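PDB 6K2E: CRISPR/cas2 protein from Pyrococcus horikoshii OT3, which probably serves in the spacer-acquisition stage of CRISPR immunity as a dimeric, nucleic-acid-binding partner of Cas1, as its Cas2 relatives do. Local coordinates for residues Asp11-Val14 and Glu15-Asn18; Leu48-Arg51 and Leu52-Val56. One frame throughout, in Å; residues are numbered along the deposited sequence.

Contact 1 (Asp11-Val14 and Glu15-Asn18); sequences DVNV and ERVN
Asn13 meets Glu15 and Arg16 at the turn that leads from strand 3-11 into helix 17-27, and its side chain can be followed atom by atom from CB to OD1. Asn13 CB lies over one face of the Arg16 guanidinium, off toward the rim, 3.6 Å from Arg16 NH1. With CG anti to the backbone N (chi1 -173°), the amide runs alongside the Glu15 side chain, its plane steeply inclined to the carboxylate (81°). Asn13 OD1 accepts the backbone N-H of Glu15, 3.1 Å from Glu15 N, in a nearly straight bond whose donor sits above the carbonyl plane. This is an Asx turn, and it is nested in a beta turn closed by Arg16 N on Asn13 O at 3.0 Å, here at the first strand-to-helix connection of the ferredoxin-like Cas2 fold. With an alanine here the Glu15 amide would probably lose its side-chain acceptor, and the turn one of its ties. Beyond it, a weak bond joins Val17 N to Val14 O (3.5 Å), while the methyls Val12 CG2 and Val17 CG2 meet at 3.7 Å. The guanidinium of Arg16 reaches onward to salt bridges with Glu58 and Asp60, and Asp60 also accepts the backbone N of Asn13.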
loop_
_atom_site.group_PDB
_atom_site.type_symbol
_atom_site.label_atom_id
_atom_site.label_comp_id
_atom_site.label_asym_id
_atom_site.label_seq_id
_atom_site.Cartn_x
_atom_site.Cartn_y
_atom_site.Cartn_z
ATOM N N ASP A 11 -4.948 -8.305 0.069
ATOM C CA ASP A 11 -4.877 -9.268 -1.012
ATOM C C ASP A 11 -5.587 -10.515 -0.489
ATOM O O ASP A 11 -5.029 -11.261 0.318
ATOM C CB ASP A 11 -3.444 -9.518 -1.409
ATOM C CG ASP A 11 -3.332 -10.481 -2.539
ATOM O OD1 ASP A 11 -3.664 -10.080 -3.674
ATOM O OD2 ASP A 11 -2.924 -11.639 -2.283
ATOM N N VAL A 12 -6.876 -10.635 -0.806
ATOM C CA VAL A 12 -7.712 -11.721 -0.319
ATOM C C VAL A 12 -8.366 -12.387 -1.518
ATOM O O VAL A 12 -8.467 -11.804 -2.601
ATOM C CB VAL A 12 -8.773 -11.284 0.726
ATOM C CG1 VAL A 12 -8.133 -10.493 1.856
ATOM C CG2 VAL A 12 -9.917 -10.521 0.104
ATOM N N ASN A 13 -8.795 -13.635 -1.307
ATOM C CA ASN A 13 -9.527 -14.404 -2.311
ATOM C C ASN A 13 -10.833 -13.708 -2.709
ATOM O O ASN A 13 -11.413 -12.934 -1.942
ATOM C CB ASN A 13 -9.816 -15.794 -1.744
ATOM C CG ASN A 13 -10.414 -16.733 -2.758
ATOM O OD1 ASN A 13 -11.644 -16.869 -2.859
ATOM N ND2 ASN A 13 -9.551 -17.371 -3.532
ATOM N N VAL A 14 -11.293 -13.985 -3.933
ATOM C CA VAL A 14 -12.417 -13.257 -4.501
ATOM C C VAL A 14 -13.730 -13.545 -3.772
ATOM O O VAL A 14 -14.603 -12.670 -3.722
ATOM C CB VAL A 14 -12.497 -13.587 -6.014
ATOM C CG1 VAL A 14 -12.943 -15.021 -6.267
ATOM C CG2 VAL A 14 -13.399 -12.621 -6.759
ATOM N N GLU A 15 -13.841 -14.696 -3.095
ATOM C CA GLU A 15 -15.033 -14.993 -2.297
ATOM C C GLU A 15 -15.119 -14.102 -1.061
ATOM O O GLU A 15 -16.214 -13.908 -0.517
ATOM C CB GLU A 15 -15.070 -16.468 -1.890
ATOM C CG GLU A 15 -15.201 -17.463 -3.039
ATOM C CD GLU A 15 -16.611 -18.051 -3.214
ATOM O OE1 GLU A 15 -17.440 -17.445 -3.919
ATOM O OE2 GLU A 15 -16.892 -19.131 -2.655
ATOM N N ARG A 16 -13.983 -13.565 -0.600
ATOM C CA ARG A 16 -13.917 -12.748 0.601
ATOM C C ARG A 16 -13.683 -11.268 0.334
ATOM O O ARG A 16 -13.590 -10.501 1.300
ATOM C CB ARG A 16 -12.807 -13.254 1.517
ATOM C CG ARG A 16 -13.110 -14.569 2.158
ATOM C CD ARG A 16 -11.861 -15.331 2.460
ATOM N NE ARG A 16 -11.984 -16.707 2.021
ATOM C CZ ARG A 16 -10.961 -17.451 1.641
ATOM N NH1 ARG A 16 -9.749 -16.933 1.653
ATOM N NH2 ARG A 16 -11.150 -18.711 1.257
ATOM N N VAL A 17 -13.652 -10.837 -0.936
ATOM C CA VAL A 17 -13.252 -9.465 -1.272
ATOM C C VAL A 17 -14.292 -8.458 -0.800
ATOM O O VAL A 17 -13.945 -7.366 -0.330
ATOM C CB VAL A 17 -12.993 -9.352 -2.795
ATOM C CG1 VAL A 17 -13.249 -7.937 -3.378
ATOM C CG2 VAL A 17 -11.592 -9.776 -3.101
ATOM N N ASN A 18 -15.561 -8.838 -0.813
ATOM C CA ASN A 18 -16.576 -7.891 -0.397
ATOM C C ASN A 18 -16.640 -7.725 1.112
ATOM O O ASN A 18 -16.862 -6.606 1.596
ATOM C CB ASN A 18 -17.927 -8.330 -0.910
ATOM C CG ASN A 18 -18.786 -7.168 -1.246
ATOM O OD1 ASN A 18 -19.817 -6.937 -0.606
ATOM N ND2 ASN A 18 -18.350 -6.387 -2.238
#

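Contact 2 (Leu48-Arg51 and Leu52-Val56)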
loop_
_atom_site.group_PDB
_atom_site.type_symbol
_atom_site.label_atom_id
_atom_site.label_comp_id
_atom_site.label_asym_id
_atom_site.label_seq_id
_atom_site.Cartn_x
_atom_site.Cartn_y
_atom_site.Cartn_z
ATOM N N LEU A 48 -10.416 -3.162 14.154
ATOM C CA LEU A 48 -10.352 -3.466 12.734
ATOM C C LEU A 48 -9.513 -4.702 12.473
ATOM O O LEU A 48 -9.904 -5.567 11.679
ATOM C CB LEU A 48 -9.765 -2.274 11.992
ATOM C CG LEU A 48 -9.397 -2.501 10.537
ATOM C CD1 LEU A 48 -10.646 -2.833 9.712
ATOM C CD2 LEU A 48 -8.713 -1.273 10.016
ATOM N N GLU A 49 -8.368 -4.807 13.154
ATOM C CA GLU A 49 -7.469 -5.937 12.960
ATOM C C GLU A 49 -8.094 -7.231 13.441
ATOM O O GLU A 49 -7.926 -8.276 12.805
ATOM C CB GLU A 49 -6.168 -5.678 13.693
ATOM C CG GLU A 49 -5.078 -6.606 13.286
ATOM C CD GLU A 49 -4.927 -7.727 14.244
ATOM O OE1 GLU A 49 -5.521 -7.637 15.335
ATOM O OE2 GLU A 49 -4.246 -8.703 13.895
ATOM N N MET A 50 -8.826 -7.173 14.558
ATOM C CA MET A 50 -9.528 -8.347 15.064
ATOM C C MET A 50 -10.639 -8.770 14.107
ATOM O O MET A 50 -10.833 -9.963 13.859
ATOM C CB MET A 50 -10.085 -8.066 16.464
ATOM C CG MET A 50 -10.846 -9.245 17.111
ATOM S SD MET A 50 -12.654 -9.148 16.939
ATOM C CE MET A 50 -13.235 -9.962 18.431
ATOM N N ARG A 51 -11.385 -7.812 13.573
ATOM C CA ARG A 51 -12.436 -8.176 12.640
ATOM C C ARG A 51 -11.858 -8.638 11.300
ATOM O O ARG A 51 -12.413 -9.555 10.678
ATOM C CB ARG A 51 -13.402 -6.998 12.482
ATOM C CG ARG A 51 -14.312 -6.824 13.706
ATOM C CD ARG A 51 -15.074 -5.504 13.712
ATOM N NE ARG A 51 -16.310 -5.609 12.942
ATOM C CZ ARG A 51 -17.033 -4.567 12.537
ATOM N NH1 ARG A 51 -16.649 -3.331 12.838
ATOM N NH2 ARG A 51 -18.132 -4.757 11.816
ATOM N N LEU A 52 -10.708 -8.080 10.885
ATOM C CA LEU A 52 -10.023 -8.569 9.689
ATOM C C LEU A 52 -9.496 -9.975 9.904
ATOM O O LEU A 52 -9.573 -10.816 9.004
ATOM C CB LEU A 52 -8.858 -7.651 9.325
ATOM C CG LEU A 52 -9.148 -6.365 8.546
ATOM C CD1 LEU A 52 -7.984 -5.396 8.623
ATOM C CD2 LEU A 52 -9.491 -6.674 7.106
ATOM N N LYS A 53 -9.019 -10.260 11.119
ATOM C CA LYS A 53 -8.425 -11.557 11.408
ATOM C C LYS A 53 -9.465 -12.668 11.380
ATOM O O LYS A 53 -9.135 -13.822 11.077
ATOM C CB LYS A 53 -7.726 -11.515 12.761
ATOM C CG LYS A 53 -6.528 -12.428 12.869
ATOM C CD LYS A 53 -5.724 -12.082 14.096
ATOM C CE LYS A 53 -4.254 -11.981 13.738
ATOM N NZ LYS A 53 -3.480 -11.394 14.860
ATOM N N ARG A 54 -10.722 -12.335 11.657
ATOM C CA ARG A 54 -11.783 -13.325 11.613
ATOM C C ARG A 54 -12.330 -13.521 10.213
ATOM O O ARG A 54 -13.054 -14.492 9.987
ATOM C CB ARG A 54 -12.918 -12.922 12.568
ATOM C CG ARG A 54 -12.450 -12.738 14.021
ATOM C CD ARG A 54 -13.552 -12.846 15.084
ATOM N NE ARG A 54 -14.582 -13.826 14.745
ATOM C CZ ARG A 54 -14.467 -15.137 14.947
ATOM N NH1 ARG A 54 -13.380 -15.635 15.527
ATOM N NH2 ARG A 54 -15.456 -15.951 14.599
ATOM N N ILE A 55 -11.931 -12.690 9.258
ATOM C CA ILE A 55 -12.368 -12.819 7.873
ATOM C C ILE A 55 -11.346 -13.582 7.050
ATOM O O ILE A 55 -11.702 -14.502 6.309
ATOM C CB ILE A 55 -12.635 -11.432 7.252
ATOM C CG1 ILE A 55 -13.897 -10.789 7.810
ATOM C CG2 ILE A 55 -12.767 -11.549 5.744
ATOM C CD1 ILE A 55 -14.196 -9.440 7.179
ATOM N N VAL A 56 -10.064 -13.229 7.213
ATOM C CA VAL A 56 -9.013 -13.757 6.356
ATOM C C VAL A 56 -8.784 -15.225 6.680
ATOM O O VAL A 56 -8.834 -15.661 7.841
ATOM C CB VAL A 56 -7.718 -12.926 6.464
ATOM C CG1 VAL A 56 -7.978 -11.502 5.997
ATOM C CG2 VAL A 56 -7.119 -12.966 7.858
#
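The backbone of Leu48-Val56 follows helical i to i+4 bonding, with Leu52 N on Leu48 O and Lys53 N on Glu49 O both at 2.8 Å. Arg54 N follows on Met50 O at 3.2 Å. Near the end of the helix the pattern doubles, for Leu52 O receives both Ile55 N and Val56 N. Side chains four residues apart then meet in different ways. Glu49 and Lys53 run side by side in the same direction and close a salt bridge, Lys53 NZ standing 3.0 Å from Glu49 OE2 on its syn lone pair. A bend in the glutamate at chi2 (-99°) turns the carboxylate along the helix toward the lysine, whose CE also lies beside OE2. The same oxygen accepts His75 NE2 of the second subunit, so two donors grip it and would be expected to stabilise its negative charge. On another side, Leu48 and Leu52 cross obliquely, CG of the first 3.7 Å from CD1 of the second. The side chains of Met50 and Arg54 merely approach, Met50 SD 4.2 Å from Arg54 CD, although Arg54 CG lies against Met50 O. Arg51 sends NH1 to Tyr27 OH, while CG1 of Ile55 rests 3.5 Å from Arg51 O. In the fold, Leu48, Arg51 and Ile55 lean on helix 17-27, Leu52 and Val56 pack on strand 61-67 of the sheet, and Glu49, Lys53 and Val56 receive Val77 of the second subunit.

How the contacts relate
Contact 1 and contact 2 differ in chemistry as they differ in place. Contact 1 is a surface turn with no buried residue among those that touch, held chiefly by backbone amides and one side-chain acceptor, while Arg16 carries its charge outward to acids of the loop after helix 42-55. Contact 2 lies within a single helix and is partly buried: leucines and an isoleucine face the interior, whereas its charged pair lies at the second subunit. Contact 1 opens helix 17-27 and contact 2 belongs to helix 42-55, which packs beside it. Their centres are about 13 Å apart, yet they meet by packing, Arg16 CD approaching Ile55 O at 3.9 Å and Val12 CG1 approaching Val56 CG1 at 4.3 Å.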